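Local coordinates for protein branched-chain phosphotransacylase (Enterococcus faecalis, PDB 1YCO) that probably transfers acyl groups, as phosphate acetyl- and butyryltransferases do, between coenzyme A and phosphate, at residues S101-V106 with E135-V140; A120-P125 with I131-N136. One frame throughout, in Å; residues are numbered along the deposited sequence.

Contact 1: S101-V106 with E135-V140; sequences SHVAMV and ENAKEV
N136 reaches from its helix to the strand and gives an amide N-H to the hydroxyl of S101, ND2 to OG 3.0 Å. The bond is fairly straight, 154° at the hydrogen, and S101 OG lies close to the plane of the amide, 14° out of it. Both side chains start toward each other: S101 OG sits between its own backbone N and carbonyl carbon (chi1 65°), which turns it to the helix, and it also lies 3.4 Å from N136 CB. Two residues along the strand and one along the helix, the contact becomes apolar. V103 CG2, one branch of its fork, rests 4.2 Å from A137 CB, and the small alanine lets the helix come near: the two CA atoms are 6.5 Å apart.

A second bond from N136 ND2, to the carbonyl O of I99 just ahead of the strand, fixes the amide further, so this buried nitrogen has two acceptors. Here helix 127-143 packs on one face of the mixed sheet. V244 of the antiparallel strand 238-244 touches S101, V103, N136 and V140, T117 of strand 113-117 touches V103 and A137, and F268 of helix 259-274 closes on V103 and V140.

Contact 2: A120-P125 with I131-N136; sequences AMNIAP and IEIVEN
This is a small, largely apolar contact between a loop and the helix it leads into: 120-125 belongs to the connection from strand 113-117 to helix 127-143, and it folds back against the first half of that helix. A single helix residue, I133, carries its side of the contact. Its CD1 methyl, at the end of the side chain, meets CG and CB of the P125 ring, 3.4 Å from CG and 3.7 Å from CB. The two side chains cross at about a right angle, so the isoleucine presents its end to the proline instead of lying along it. CD1 stands anti to CA about the CB-CG1 bond (chi2 169°), which carries the methyl out from the helix to the ring.

The N122 and I133 side chains come at each other from opposite directions. N122 ND2 stands 4.2 Å from I133 CG1, a van der Waals approach; the nitrogen bonds instead to D118 OD1 and the carbonyl O of L100. Those two bonds hold the N122 amide by its nitrogen and tie the loop to the end of strand 113-117 and to the start of strand 101-107. I133 is buried, whereas P125 and N122 are both partly exposed.

Around this loop, D118 also touches I133, while T129 and L130 in the first turns of helix 127-143 meet N122 and P125. On another side of the helix, helix 165-177 packs through F177 on I131, V134 and E135, and at the loop I123 touches K163 of the second subunit.

Helix 127-143 is common to both contacts, whose centres lie 9 Å apart. Strand 101-107 comes first in the chain, followed by its antiparallel neighbour 113-117, the loop at 120-125 and finally the helix, so one continuous piece of chain supplies all four segments. Contact 2 uses the earlier turns of the helix and contact 1 the later ones, with E135 and N136 belonging to both ranges. The loop and the strand also touch directly: M121 CG packs 3.7 Å from S101 C, and A120 CB lies 4.0 Å from H102 CG, at the start of strand 101-107. Contact 1 packs the helix on the mixed sheet, and contact 2 lays the loop that leads into the helix against it.

Contact 1: S101-V106 with E135-V140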
ATOM      1  N   SER A 101     -15.894 -11.560   2.826  1.00 32.34           N
ATOM      2  CA  SER A 101     -14.848 -10.568   2.748  1.00 32.97           C
ATOM      3  C   SER A 101     -13.674 -11.055   3.586  1.00 31.00           C
ATOM      4  O   SER A 101     -13.775 -12.058   4.287  1.00 30.55           O
ATOM      5  CB  SER A 101     -15.341  -9.207   3.283  1.00 34.83           C
ATOM      6  OG  SER A 101     -15.654  -9.248   4.674  1.00 35.60           O
ATOM      7  N   HIS A 102     -12.555 -10.354   3.504  1.00 30.02           N
ATOM      8  CA  HIS A 102     -11.424 -10.731   4.312  1.00 30.10           C
ATOM      9  C   HIS A 102     -11.165  -9.548   5.212  1.00 29.03           C
ATOM     10  O   HIS A 102     -11.251  -8.387   4.794  1.00 28.52           O
ATOM     11  CB  HIS A 102     -10.203 -11.043   3.456  1.00 32.26           C
ATOM     12  CG  HIS A 102      -9.004 -11.465   4.248  1.00 34.95           C
ATOM     13  ND1 HIS A 102      -8.256 -10.578   4.993  1.00 34.60           N
ATOM     14  CD2 HIS A 102      -8.434 -12.682   4.426  1.00 36.17           C
ATOM     15  CE1 HIS A 102      -7.277 -11.229   5.598  1.00 37.51           C
ATOM     16  NE2 HIS A 102      -7.363 -12.507   5.271  1.00 38.67           N
ATOM     17  N   VAL A 103     -10.881  -9.860   6.464  1.00 27.49           N
ATOM     18  CA  VAL A 103     -10.608  -8.851   7.466  1.00 29.42           C
ATOM     19  C   VAL A 103      -9.345  -9.245   8.221  1.00 30.11           C
ATOM     20  O   VAL A 103      -9.181 -10.394   8.624  1.00 30.87           O
ATOM     21  CB  VAL A 103     -11.769  -8.734   8.483  1.00 29.20           C
ATOM     22  CG1 VAL A 103     -11.359  -7.845   9.661  1.00 28.02           C
ATOM     23  CG2 VAL A 103     -13.005  -8.166   7.799  1.00 27.26           C
ATOM     24  N   ALA A 104      -8.470  -8.271   8.425  1.00 29.92           N
ATOM     25  CA  ALA A 104      -7.224  -8.494   9.128  1.00 28.95           C
ATOM     26  C   ALA A 104      -7.137  -7.601  10.353  1.00 29.58           C
ATOM     27  O   ALA A 104      -7.681  -6.488  10.377  1.00 27.57           O
ATOM     28  CB  ALA A 104      -6.034  -8.209   8.203  1.00 24.12           C
ATOM     29  N   MET A 105      -6.456  -8.100  11.380  1.00 31.12           N
ATOM     30  CA  MET A 105      -6.239  -7.317  12.592  1.00 32.32           C
ATOM     31  C   MET A 105      -4.763  -6.940  12.581  1.00 28.54           C
ATOM     32  O   MET A 105      -3.895  -7.797  12.419  1.00 28.72           O
ATOM     33  CB  MET A 105      -6.572  -8.115  13.860  1.00 36.94           C
ATOM     34  CG  MET A 105      -6.195  -7.345  15.133  1.00 42.17           C
ATOM     35  SD  MET A 105      -7.383  -7.424  16.480  1.00 51.59           S
ATOM     36  CE  MET A 105      -6.627  -8.656  17.553  1.00 45.44           C
ATOM     37  N   VAL A 106      -4.495  -5.653  12.740  1.00 27.68           N
ATOM     38  CA  VAL A 106      -3.132  -5.125  12.732  1.00 28.81           C
ATOM     39  C   VAL A 106      -2.719  -4.499  14.072  1.00 29.66           C
ATOM     40  O   VAL A 106      -3.432  -3.666  14.625  1.00 27.16           O
ATOM     41  CB  VAL A 106      -2.970  -4.037  11.643  1.00 26.75           C
ATOM     42  CG1 VAL A 106      -1.511  -3.656  11.492  1.00 26.97           C
ATOM     43  CG2 VAL A 106      -3.541  -4.526  10.319  1.00 28.13           C
ATOM     44  N   GLU A 135     -20.007  -3.413   6.638  1.00 36.02           N
ATOM     45  CA  GLU A 135     -20.862  -4.142   7.558  1.00 36.46           C
ATOM     46  C   GLU A 135     -20.134  -5.339   8.184  1.00 34.55           C
ATOM     47  O   GLU A 135     -20.138  -5.497   9.404  1.00 33.61           O
ATOM     48  CB  GLU A 135     -22.118  -4.609   6.827  1.00 40.41           C
ATOM     49  CG  GLU A 135     -22.917  -3.468   6.240  1.00 45.09           C
ATOM     50  CD  GLU A 135     -23.549  -2.591   7.301  1.00 50.89           C
ATOM     51  OE1 GLU A 135     -22.839  -2.180   8.246  1.00 54.00           O
ATOM     52  OE2 GLU A 135     -24.762  -2.305   7.186  1.00 55.19           O
ATOM     53  N   ASN A 136     -19.511  -6.174   7.352  1.00 31.70           N
ATOM     54  CA  ASN A 136     -18.764  -7.340   7.836  1.00 32.53           C
ATOM     55  C   ASN A 136     -17.685  -6.938   8.872  1.00 33.38           C
ATOM     56  O   ASN A 136     -17.611  -7.535   9.962  1.00 32.45           O
ATOM     57  CB  ASN A 136     -18.108  -8.093   6.655  1.00 33.47           C
ATOM     58  CG  ASN A 136     -19.078  -9.052   5.925  1.00 35.82           C
ATOM     59  OD1 ASN A 136     -20.305  -8.953   6.054  1.00 38.10           O
ATOM     60  ND2 ASN A 136     -18.516  -9.972   5.139  1.00 34.28           N
ATOM     61  N   ALA A 137     -16.865  -5.933   8.537  1.00 33.16           N
ATOM     62  CA  ALA A 137     -15.811  -5.452   9.437  1.00 34.45           C
ATOM     63  C   ALA A 137     -16.401  -4.771  10.670  1.00 35.16           C
ATOM     64  O   ALA A 137     -15.845  -4.873  11.768  1.00 35.58           O
ATOM     65  CB  ALA A 137     -14.865  -4.499   8.707  1.00 31.71           C
ATOM     66  N   LYS A 138     -17.530  -4.092  10.495  1.00 36.70           N
ATOM     67  CA  LYS A 138     -18.185  -3.437  11.623  1.00 39.27           C
ATOM     68  C   LYS A 138     -18.654  -4.493  12.612  1.00 39.49           C
ATOM     69  O   LYS A 138     -18.582  -4.289  13.822  1.00 40.67           O
ATOM     70  CB  LYS A 138     -19.405  -2.626  11.181  1.00 38.99           C
ATOM     71  CG  LYS A 138     -20.152  -1.997  12.361  1.00 44.80           C
ATOM     72  CD  LYS A 138     -21.600  -1.597  12.034  1.00 48.05           C
ATOM     73  CE  LYS A 138     -22.487  -2.823  11.844  1.00 50.14           C
ATOM     74  NZ  LYS A 138     -23.889  -2.508  11.439  1.00 51.28           N
ATOM     75  N   GLU A 139     -19.139  -5.617  12.098  1.00 39.83           N
ATOM     76  CA  GLU A 139     -19.626  -6.684  12.964  1.00 42.14           C
ATOM     77  C   GLU A 139     -18.488  -7.365  13.712  1.00 40.35           C
ATOM     78  O   GLU A 139     -18.622  -7.690  14.894  1.00 40.14           O
ATOM     79  CB  GLU A 139     -20.419  -7.705  12.148  1.00 44.62           C
ATOM     80  CG  GLU A 139     -21.599  -7.076  11.420  1.00 50.87           C
ATOM     81  CD  GLU A 139     -22.419  -8.078  10.628  1.00 55.66           C
ATOM     82  OE1 GLU A 139     -21.825  -8.989  10.004  1.00 58.15           O
ATOM     83  OE2 GLU A 139     -23.663  -7.940  10.615  1.00 59.08           O
ATOM     84  N   VAL A 140     -17.371  -7.577  13.027  1.00 37.23           N
ATOM     85  CA  VAL A 140     -16.218  -8.199  13.664  1.00 35.91           C
ATOM     86  C   VAL A 140     -15.763  -7.344  14.851  1.00 37.41           C
ATOM     87  O   VAL A 140     -15.524  -7.864  15.935  1.00 37.22           O
ATOM     88  CB  VAL A 140     -15.036  -8.352  12.679  1.00 34.53           C
ATOM     89  CG1 VAL A 140     -13.783  -8.805  13.430  1.00 31.59           C
ATOM     90  CG2 VAL A 140     -15.393  -9.368  11.610  1.00 34.07           C
TER

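Contact 2: A120-P125 with I131-N136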
ATOM      1  N   ALA A 120      -7.875  -9.639  -0.094  1.00 38.71           N
ATOM      2  CA  ALA A 120      -7.816 -11.028  -0.565  1.00 39.65           C
ATOM      3  C   ALA A 120      -9.067 -11.546  -1.284  1.00 40.72           C
ATOM      4  O   ALA A 120      -8.960 -12.396  -2.171  1.00 43.30           O
ATOM      5  CB  ALA A 120      -7.494 -11.964   0.604  1.00 40.42           C
ATOM      6  N   MET A 121     -10.243 -11.046  -0.916  1.00 41.76           N
ATOM      7  CA  MET A 121     -11.487 -11.521  -1.522  1.00 43.10           C
ATOM      8  C   MET A 121     -12.050 -10.700  -2.689  1.00 44.04           C
ATOM      9  O   MET A 121     -12.058 -11.154  -3.833  1.00 45.54           O
ATOM     10  CB  MET A 121     -12.586 -11.654  -0.458  1.00 44.63           C
ATOM     11  CG  MET A 121     -12.396 -12.771   0.567  1.00 48.23           C
ATOM     12  SD  MET A 121     -12.408 -14.466  -0.130  1.00 50.11           S
ATOM     13  CE  MET A 121     -14.144 -14.678  -0.470  1.00 48.02           C
ATOM     14  N   ASN A 122     -12.539  -9.501  -2.396  1.00 40.21           N
ATOM     15  CA  ASN A 122     -13.133  -8.658  -3.418  1.00 37.93           C
ATOM     16  C   ASN A 122     -12.124  -7.783  -4.142  1.00 37.17           C
ATOM     17  O   ASN A 122     -11.604  -6.829  -3.583  1.00 38.54           O
ATOM     18  CB  ASN A 122     -14.241  -7.830  -2.766  1.00 36.86           C
ATOM     19  CG  ASN A 122     -15.286  -8.715  -2.076  1.00 36.83           C
ATOM     20  OD1 ASN A 122     -16.195  -9.238  -2.721  1.00 37.26           O
ATOM     21  ND2 ASN A 122     -15.133  -8.914  -0.768  1.00 31.97           N
ATOM     22  N   ILE A 123     -11.867  -8.111  -5.403  1.00 36.70           N
ATOM     23  CA  ILE A 123     -10.899  -7.385  -6.215  1.00 35.47           C
ATOM     24  C   ILE A 123     -11.045  -5.873  -6.297  1.00 34.11           C
ATOM     25  O   ILE A 123     -10.117  -5.132  -5.968  1.00 35.40           O
ATOM     26  CB  ILE A 123     -10.878  -7.916  -7.640  1.00 36.39           C
ATOM     27  CG1 ILE A 123     -10.532  -9.406  -7.622  1.00 37.53           C
ATOM     28  CG2 ILE A 123      -9.837  -7.122  -8.479  1.00 37.66           C
ATOM     29  CD1 ILE A 123     -10.673 -10.078  -8.984  1.00 39.83           C
ATOM     30  N   ALA A 124     -12.201  -5.418  -6.752  1.00 32.12           N
ATOM     31  CA  ALA A 124     -12.435  -3.989  -6.907  1.00 32.02           C
ATOM     32  C   ALA A 124     -13.900  -3.690  -6.626  1.00 32.22           C
ATOM     33  O   ALA A 124     -14.655  -3.310  -7.514  1.00 30.41           O
ATOM     34  CB  ALA A 124     -12.067  -3.560  -8.322  1.00 30.34           C
ATOM     35  N   PRO A 125     -14.310  -3.844  -5.360  1.00 34.61           N
ATOM     36  CA  PRO A 125     -15.674  -3.621  -4.873  1.00 34.92           C
ATOM     37  C   PRO A 125     -16.420  -2.407  -5.434  1.00 35.04           C
ATOM     38  O   PRO A 125     -15.848  -1.323  -5.595  1.00 36.86           O
ATOM     39  CB  PRO A 125     -15.481  -3.515  -3.365  1.00 36.13           C
ATOM     40  CG  PRO A 125     -14.296  -4.388  -3.108  1.00 37.62           C
ATOM     41  CD  PRO A 125     -13.376  -4.027  -4.232  1.00 36.32           C
ATOM     42  N   ILE A 131     -20.192  -1.425   0.719  1.00 31.66           N
ATOM     43  CA  ILE A 131     -21.158  -1.283   1.806  1.00 32.46           C
ATOM     44  C   ILE A 131     -21.197  -2.560   2.658  1.00 33.20           C
ATOM     45  O   ILE A 131     -21.187  -2.487   3.885  1.00 33.11           O
ATOM     46  CB  ILE A 131     -22.575  -0.962   1.255  1.00 32.69           C
ATOM     47  CG1 ILE A 131     -22.619   0.499   0.795  1.00 32.14           C
ATOM     48  CG2 ILE A 131     -23.638  -1.226   2.317  1.00 32.15           C
ATOM     49  CD1 ILE A 131     -23.931   0.922   0.163  1.00 31.59           C
ATOM     50  N   GLU A 132     -21.217  -3.720   2.004  1.00 33.02           N
ATOM     51  CA  GLU A 132     -21.232  -4.989   2.715  1.00 34.64           C
ATOM     52  C   GLU A 132     -19.889  -5.266   3.399  1.00 33.55           C
ATOM     53  O   GLU A 132     -19.857  -5.898   4.453  1.00 33.89           O
ATOM     54  CB  GLU A 132     -21.566  -6.148   1.761  1.00 38.82           C
ATOM     55  CG  GLU A 132     -23.047  -6.263   1.353  1.00 43.44           C
ATOM     56  CD  GLU A 132     -23.996  -6.197   2.545  1.00 45.16           C
ATOM     57  OE1 GLU A 132     -23.746  -6.890   3.555  1.00 46.65           O
ATOM     58  OE2 GLU A 132     -24.995  -5.451   2.466  1.00 46.16           O
ATOM     59  N   ILE A 133     -18.787  -4.815   2.790  1.00 31.91           N
ATOM     60  CA  ILE A 133     -17.449  -4.999   3.370  1.00 31.25           C
ATOM     61  C   ILE A 133     -17.363  -4.254   4.701  1.00 29.33           C
ATOM     62  O   ILE A 133     -16.781  -4.753   5.663  1.00 24.67           O
ATOM     63  CB  ILE A 133     -16.338  -4.472   2.431  1.00 33.17           C
ATOM     64  CG1 ILE A 133     -16.232  -5.374   1.206  1.00 35.43           C
ATOM     65  CG2 ILE A 133     -14.997  -4.431   3.148  1.00 30.53           C
ATOM     66  CD1 ILE A 133     -15.363  -4.792   0.108  1.00 39.22           C
ATOM     67  N   VAL A 134     -17.958  -3.068   4.740  1.00 28.10           N
ATOM     68  CA  VAL A 134     -17.978  -2.254   5.940  1.00 32.01           C
ATOM     69  C   VAL A 134     -18.800  -2.994   7.000  1.00 34.17           C
ATOM     70  O   VAL A 134     -18.333  -3.214   8.115  1.00 35.05           O
ATOM     71  CB  VAL A 134     -18.588  -0.857   5.648  1.00 31.56           C
ATOM     72  CG1 VAL A 134     -18.752  -0.067   6.931  1.00 32.02           C
ATOM     73  CG2 VAL A 134     -17.686  -0.096   4.682  1.00 31.41           C
ATOM     74  N   GLU A 135     -20.007  -3.413   6.638  1.00 36.02           N
ATOM     75  CA  GLU A 135     -20.862  -4.142   7.558  1.00 36.46           C
ATOM     76  C   GLU A 135     -20.134  -5.339   8.184  1.00 34.55           C
ATOM     77  O   GLU A 135     -20.138  -5.497   9.404  1.00 33.61           O
ATOM     78  CB  GLU A 135     -22.118  -4.609   6.827  1.00 40.41           C
ATOM     79  CG  GLU A 135     -22.917  -3.468   6.240  1.00 45.09           C
ATOM     80  CD  GLU A 135     -23.549  -2.591   7.301  1.00 50.89           C
ATOM     81  OE1 GLU A 135     -22.839  -2.180   8.246  1.00 54.00           O
ATOM     82  OE2 GLU A 135     -24.762  -2.305   7.186  1.00 55.19           O
ATOM     83  N   ASN A 136     -19.511  -6.174   7.352  1.00 31.70           N
ATOM     84  CA  ASN A 136     -18.764  -7.340   7.836  1.00 32.53           C
ATOM     85  C   ASN A 136     -17.685  -6.938   8.872  1.00 33.38           C
ATOM     86  O   ASN A 136     -17.611  -7.535   9.962  1.00 32.45           O
ATOM     87  CB  ASN A 136     -18.108  -8.093   6.655  1.00 33.47           C
ATOM     88  CG  ASN A 136     -19.078  -9.052   5.925  1.00 35.82           C
ATOM     89  OD1 ASN A 136     -20.305  -8.953   6.054  1.00 38.10           O
ATOM     90  ND2 ASN A 136     -18.516  -9.972   5.139  1.00 34.28           N
TER